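Local coordinates for ubiquitin-conjugating enzyme E2, putative (Plasmodium falciparum, PDB 2Q0V), which probably takes part in ubiquitin conjugation as an E2-fold protein related to the UBE2V-type variants, at residues Thr60-Pro65 with Asn71-Leu76; Pro65-Glu70 with Glu135-Ala140. All coordinates share one frame; numbering follows the deposited sequence.

Contact 1: Thr60-Pro65 with Asn71-Leu76; sequences TIFGQP and NRIYSL
F62 turns its ring away from its own backbone nitrogen (CG anti to N, chi1 -178°), which lays the ring alongside the N71-I73 chain. The bend of I73 at its second torsion (chi2 -55°) carries I73 CD1 to 3.8 Å from F62 CD2. They are the last bridged pair before the loop of an antiparallel beta hairpin, strands 56-62 and 73-79, the middle pair of the four-stranded sheet of the E2 fold. I61 and Y74 are a hydrogen-bonded pair, with the non-hydrogen-bonded pairs T60-S75 and F62-I73 on either side. I61 N donates to Y74 O (2.9 Å) and Y74 N returns a nearly straight bond to I61 O. The ladder runs on past the last strand residue: G63 N meets R72 O at 2.7 Å. On the face of T60, F62, I73 and S75, methyl meets methyl where T60 CG2 and I73 CG2 approach to a tight 3.3 Å. On the other face, I61 CD1 rests 3.8 Å from L76 CD2; here L132 of helix 125-135 touches both side chains, and F93 of strand 90-93 packs on L76 and Y74. The Y74 ring turns an edge to I61 O and to G63 CA. Beyond the hairpin, F62 O accepts from R133 NH2, while R72 sends its NH2 to P147 O. The F62 ring ends against N71: F62 CE2 lies 3.5 Å from N71 CA, and N71 OD1 sits at the ring edge, in its plane, 3.9 Å from F62 CZ, with the amide and ring planes 46° apart.

Contact 2: Pro65-Glu70 with Glu135-Ala140; sequences PGTVFE and EMLSSA
M136 lies over one face of the F69 ring. Its side chain is extended beyond CG (chi2 166°), running the methylene and sulfur obliquely across the phenyl group. M136 CG makes the CH-pi contact, 3.8 Å from the F69 ring centroid and 18° off the normal; M136 SD follows as an oblique Met-aromatic contact, 4.6 Å from the F69 centroid. V68 CG2 lies over the opposite face, toward the rim, so both faces of the ring meet an aliphatic carbon.

Aliphatic contacts widen the patch. M136 CB comes to 3.5 Å from F69 CD1, the nearest approach of the two segments. T67 offers CG2 to L137 CD2 at 4.1 Å, the two side chains crossing at about a right angle, and the same T67 methyl, CG2, lies 3.8 Å from M136 O.

Polar bonds shape each side separately. T67 OG1 accepts from F69 N at 3.3 Å, an ST turn within the type I beta turn T67-E70, and also pairs with Q64 O; this oxygen lies at the F69 ring edge, in its plane. In the other segment, a type I turn from E135 to S138 is clasped twice at E135 O, by S138 N and by S138 OG (3.1 Å), both from the same face of the carbonyl, with N141 ND2 as a further partner.

The contact thus sets the loop between strands 56-62 and 73-79 against the chain leaving helix 125-135; Y74 of strand 73-79 touches both F69 and M136, and Q146 packs on V68 and F69.

In the fold
Contacts 1 and 2 lie with their centres about 11 Å apart on the same side of the chain's centre, and share P65. Along the chain their segments alternate: 60-65, then 65-70, then 71-76, and 135-140 far later. Contact 1 is the loop-side end of the hairpin of strands 56-62 and 73-79; contact 2 takes the loop joining those strands and sets it against the chain after helix 125-135. They touch directly through I61 CG2 and M136 CE, 3.7 Å apart, and through Y74 OH and F69 CD2, 3.4 Å apart. Sheet, connecting loop and helix exit are thereby packed against one another at this end of the E2 fold.

Contact 1: Thr60-Pro65 with Asn71-Leu76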
loop_
_atom_site.group_PDB
_atom_site.type_symbol
_atom_site.label_atom_id
_atom_site.label_comp_id
_atom_site.label_asym_id
_atom_site.label_seq_id
_atom_site.Cartn_x
_atom_site.Cartn_y
_atom_site.Cartn_z
ATOM N N THR A 60 2.696 -3.541 -5.675
ATOM C CA THR A 60 2.348 -3.053 -7.003
ATOM C C THR A 60 0.873 -2.629 -7.055
ATOM O O THR A 60 -0.016 -3.353 -6.558
ATOM C CB THR A 60 2.605 -4.131 -8.068
ATOM O OG1 THR A 60 3.984 -4.520 -8.034
ATOM C CG2 THR A 60 2.312 -3.615 -9.440
ATOM N N ILE A 61 0.643 -1.461 -7.657
ATOM C CA ILE A 61 -0.675 -0.951 -8.000
ATOM C C ILE A 61 -0.783 -0.804 -9.543
ATOM O O ILE A 61 0.007 -0.080 -10.170
ATOM C CB ILE A 61 -0.921 0.445 -7.351
ATOM C CG1 ILE A 61 -1.151 0.329 -5.848
ATOM C CG2 ILE A 61 -2.131 1.141 -7.948
ATOM C CD1 ILE A 61 -1.174 1.709 -5.164
ATOM N N PHE A 62 -1.765 -1.480 -10.135
ATOM C CA PHE A 62 -2.211 -1.151 -11.490
ATOM C C PHE A 62 -3.025 0.154 -11.526
ATOM O O PHE A 62 -3.941 0.362 -10.723
ATOM C CB PHE A 62 -3.011 -2.304 -12.063
ATOM C CG PHE A 62 -3.490 -2.087 -13.477
ATOM C CD1 PHE A 62 -4.829 -2.313 -13.811
ATOM C CD2 PHE A 62 -2.609 -1.678 -14.490
ATOM C CE1 PHE A 62 -5.294 -2.117 -15.152
ATOM C CE2 PHE A 62 -3.055 -1.487 -15.806
ATOM C CZ PHE A 62 -4.402 -1.708 -16.141
ATOM N N GLY A 63 -2.656 1.045 -12.440
ATOM C CA GLY A 63 -3.407 2.270 -12.686
ATOM C C GLY A 63 -4.865 2.024 -13.007
ATOM O O GLY A 63 -5.259 0.972 -13.494
ATOM N N GLN A 64 -5.685 3.012 -12.722
ATOM C CA GLN A 64 -7.122 2.861 -12.854
ATOM C C GLN A 64 -7.580 3.125 -14.334
ATOM O O GLN A 64 -7.245 4.175 -14.919
ATOM C CB GLN A 64 -7.763 3.800 -11.807
ATOM C CG GLN A 64 -9.154 3.494 -11.310
ATOM C CD GLN A 64 -9.405 2.119 -10.728
ATOM O OE1 GLN A 64 -9.240 1.890 -9.526
ATOM N NE2 GLN A 64 -9.944 1.238 -11.545
ATOM N N PRO A 65 -8.280 2.154 -14.966
ATOM C CA PRO A 65 -8.796 2.434 -16.328
ATOM C C PRO A 65 -9.663 3.703 -16.402
ATOM O O PRO A 65 -10.552 3.935 -15.539
ATOM C CB PRO A 65 -9.626 1.197 -16.677
ATOM C CG PRO A 65 -9.164 0.104 -15.712
ATOM C CD PRO A 65 -8.587 0.786 -14.501
ATOM N N ASN A 71 -3.281 2.006 -17.483
ATOM C CA ASN A 71 -2.232 1.120 -18.051
ATOM C C ASN A 71 -0.814 1.285 -17.517
ATOM O O ASN A 71 0.143 0.778 -18.113
ATOM C CB ASN A 71 -2.206 1.185 -19.591
ATOM C CG ASN A 71 -3.472 0.629 -20.207
ATOM O OD1 ASN A 71 -3.934 -0.467 -19.845
ATOM N ND2 ASN A 71 -4.062 1.392 -21.129
ATOM N N ARG A 72 -0.685 1.980 -16.395
ATOM C CA ARG A 72 0.601 2.131 -15.760
ATOM C C ARG A 72 0.707 1.247 -14.516
ATOM O O ARG A 72 -0.301 0.961 -13.850
ATOM C CB ARG A 72 0.831 3.595 -15.406
ATOM C CG ARG A 72 0.717 4.543 -16.581
ATOM C CD ARG A 72 1.271 5.874 -16.170
ATOM N NE ARG A 72 1.320 6.836 -17.262
ATOM C CZ ARG A 72 2.076 7.925 -17.250
ATOM N NH1 ARG A 72 2.060 8.735 -18.292
ATOM N NH2 ARG A 72 2.848 8.200 -16.203
ATOM N N ILE A 73 1.933 0.819 -14.235
ATOM C CA ILE A 73 2.265 0.021 -13.083
ATOM C C ILE A 73 3.029 0.906 -12.126
ATOM O O ILE A 73 4.005 1.538 -12.518
ATOM C CB ILE A 73 3.168 -1.187 -13.448
ATOM C CG1 ILE A 73 2.582 -1.985 -14.608
ATOM C CG2 ILE A 73 3.410 -2.104 -12.214
ATOM C CD1 ILE A 73 1.150 -2.437 -14.346
ATOM N N TYR A 74 2.588 0.952 -10.871
ATOM C CA TYR A 74 3.283 1.736 -9.857
ATOM C C TYR A 74 3.854 0.808 -8.841
ATOM O O TYR A 74 3.147 -0.065 -8.344
ATOM C CB TYR A 74 2.351 2.760 -9.210
ATOM C CG TYR A 74 1.889 3.794 -10.204
ATOM C CD1 TYR A 74 0.743 3.583 -10.954
ATOM C CD2 TYR A 74 2.612 4.965 -10.408
ATOM C CE1 TYR A 74 0.318 4.491 -11.875
ATOM C CE2 TYR A 74 2.194 5.896 -11.354
ATOM C CZ TYR A 74 1.039 5.641 -12.083
ATOM O OH TYR A 74 0.582 6.539 -13.034
ATOM N N SER A 75 5.149 0.978 -8.569
ATOM C CA SER A 75 5.864 0.241 -7.526
ATOM C C SER A 75 5.917 1.048 -6.225
ATOM O O SER A 75 6.139 2.270 -6.241
ATOM C CB SER A 75 7.303 -0.074 -7.955
ATOM O OG SER A 75 7.347 -1.174 -8.849
ATOM N N LEU A 76 5.713 0.362 -5.100
ATOM C CA LEU A 76 5.770 1.030 -3.845
ATOM C C LEU A 76 6.263 0.157 -2.716
ATOM O O LEU A 76 6.409 -1.042 -2.874
ATOM C CB LEU A 76 4.469 1.778 -3.525
ATOM C CG LEU A 76 3.015 1.346 -3.599
ATOM C CD1 LEU A 76 2.231 2.556 -3.145
ATOM C CD2 LEU A 76 2.539 0.893 -4.982
#

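Contact 2: Pro65-Glu70 with Glu135-Ala140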
loop_
_atom_site.group_PDB
_atom_site.type_symbol
_atom_site.label_atom_id
_atom_site.label_comp_id
_atom_site.label_asym_id
_atom_site.label_seq_id
_atom_site.Cartn_x
_atom_site.Cartn_y
_atom_site.Cartn_z
ATOM N N PRO A 65 -8.280 2.154 -14.966
ATOM C CA PRO A 65 -8.796 2.434 -16.328
ATOM C C PRO A 65 -9.663 3.703 -16.402
ATOM O O PRO A 65 -10.552 3.935 -15.539
ATOM C CB PRO A 65 -9.626 1.197 -16.677
ATOM C CG PRO A 65 -9.164 0.104 -15.712
ATOM C CD PRO A 65 -8.587 0.786 -14.501
ATOM N N GLY A 66 -9.366 4.527 -17.409
ATOM C CA GLY A 66 -10.133 5.728 -17.707
ATOM C C GLY A 66 -9.575 6.971 -17.049
ATOM O O GLY A 66 -10.296 7.958 -16.871
ATOM N N THR A 67 -8.296 6.943 -16.688
ATOM C CA THR A 67 -7.710 8.029 -15.908
ATOM C C THR A 67 -6.334 8.279 -16.483
ATOM O O THR A 67 -5.865 7.502 -17.319
ATOM C CB THR A 67 -7.615 7.642 -14.387
ATOM O OG1 THR A 67 -6.788 6.479 -14.227
ATOM C CG2 THR A 67 -8.983 7.318 -13.833
ATOM N N VAL A 68 -5.670 9.333 -16.035
ATOM C CA VAL A 68 -4.287 9.579 -16.443
ATOM C C VAL A 68 -3.313 8.469 -15.993
ATOM O O VAL A 68 -2.115 8.506 -16.333
ATOM C CB VAL A 68 -3.788 10.917 -15.856
ATOM C CG1 VAL A 68 -4.460 12.115 -16.576
ATOM C CG2 VAL A 68 -4.056 10.970 -14.358
ATOM N N PHE A 69 -3.822 7.513 -15.207
ATOM C CA PHE A 69 -3.021 6.441 -14.581
ATOM C C PHE A 69 -3.184 5.147 -15.373
ATOM O O PHE A 69 -2.455 4.186 -15.172
ATOM C CB PHE A 69 -3.472 6.200 -13.128
ATOM C CG PHE A 69 -3.460 7.437 -12.273
ATOM C CD1 PHE A 69 -4.648 8.129 -12.014
ATOM C CD2 PHE A 69 -2.274 7.920 -11.750
ATOM C CE1 PHE A 69 -4.662 9.262 -11.242
ATOM C CE2 PHE A 69 -2.268 9.078 -10.976
ATOM C CZ PHE A 69 -3.474 9.758 -10.730
ATOM N N GLU A 70 -4.186 5.144 -16.242
ATOM C CA GLU A 70 -4.522 4.059 -17.152
ATOM C C GLU A 70 -3.300 3.323 -17.675
ATOM O O GLU A 70 -2.390 3.953 -18.253
ATOM C CB GLU A 70 -5.206 4.700 -18.341
ATOM C CG GLU A 70 -6.226 3.860 -19.043
ATOM C CD GLU A 70 -6.953 4.671 -20.099
ATOM O OE1 GLU A 70 -6.356 5.641 -20.619
ATOM O OE2 GLU A 70 -8.120 4.345 -20.400
ATOM N N GLU A 135 -8.280 6.346 -4.895
ATOM C CA GLU A 135 -7.877 7.732 -5.000
ATOM C C GLU A 135 -7.610 8.196 -6.427
ATOM O O GLU A 135 -7.741 9.382 -6.700
ATOM C CB GLU A 135 -6.617 7.981 -4.171
ATOM C CG GLU A 135 -6.903 8.150 -2.701
ATOM C CD GLU A 135 -7.927 9.223 -2.412
ATOM O OE1 GLU A 135 -7.601 10.429 -2.597
ATOM O OE2 GLU A 135 -9.055 8.854 -1.988
ATOM N N MET A 136 -7.200 7.275 -7.302
ATOM C CA MET A 136 -6.910 7.579 -8.696
ATOM C C MET A 136 -8.176 7.961 -9.443
ATOM O O MET A 136 -8.103 8.714 -10.408
ATOM C CB MET A 136 -6.278 6.384 -9.396
ATOM C CG MET A 136 -4.852 6.124 -9.042
ATOM S SD MET A 136 -4.492 4.498 -9.645
ATOM C CE MET A 136 -2.705 4.548 -9.359
ATOM N N LEU A 137 -9.318 7.437 -8.979
ATOM C CA LEU A 137 -10.639 7.741 -9.547
ATOM C C LEU A 137 -11.188 9.089 -9.139
ATOM O O LEU A 137 -12.178 9.541 -9.709
ATOM C CB LEU A 137 -11.678 6.675 -9.186
ATOM C CG LEU A 137 -11.491 5.288 -9.777
ATOM C CD1 LEU A 137 -12.548 4.383 -9.222
ATOM C CD2 LEU A 137 -11.511 5.309 -11.304
ATOM N N SER A 138 -10.580 9.757 -8.172
ATOM C CA SER A 138 -11.196 11.000 -7.699
ATOM C C SER A 138 -10.935 12.121 -8.688
ATOM O O SER A 138 -10.036 11.997 -9.521
ATOM C CB SER A 138 -10.713 11.382 -6.304
ATOM O OG SER A 138 -9.432 11.950 -6.382
ATOM N N SER A 139 -11.692 13.220 -8.567
ATOM C CA SER A 139 -11.649 14.318 -9.527
ATOM C C SER A 139 -10.461 15.256 -9.305
ATOM O O SER A 139 -10.031 15.979 -10.228
ATOM C CB SER A 139 -12.977 15.093 -9.523
ATOM O OG SER A 139 -14.014 14.284 -10.097
ATOM N N ALA A 140 -9.931 15.249 -8.084
ATOM C CA ALA A 140 -8.688 15.959 -7.802
ATOM C C ALA A 140 -7.453 15.243 -8.403
ATOM O O ALA A 140 -6.377 15.848 -8.495
ATOM C CB ALA A 140 -8.526 16.149 -6.318
#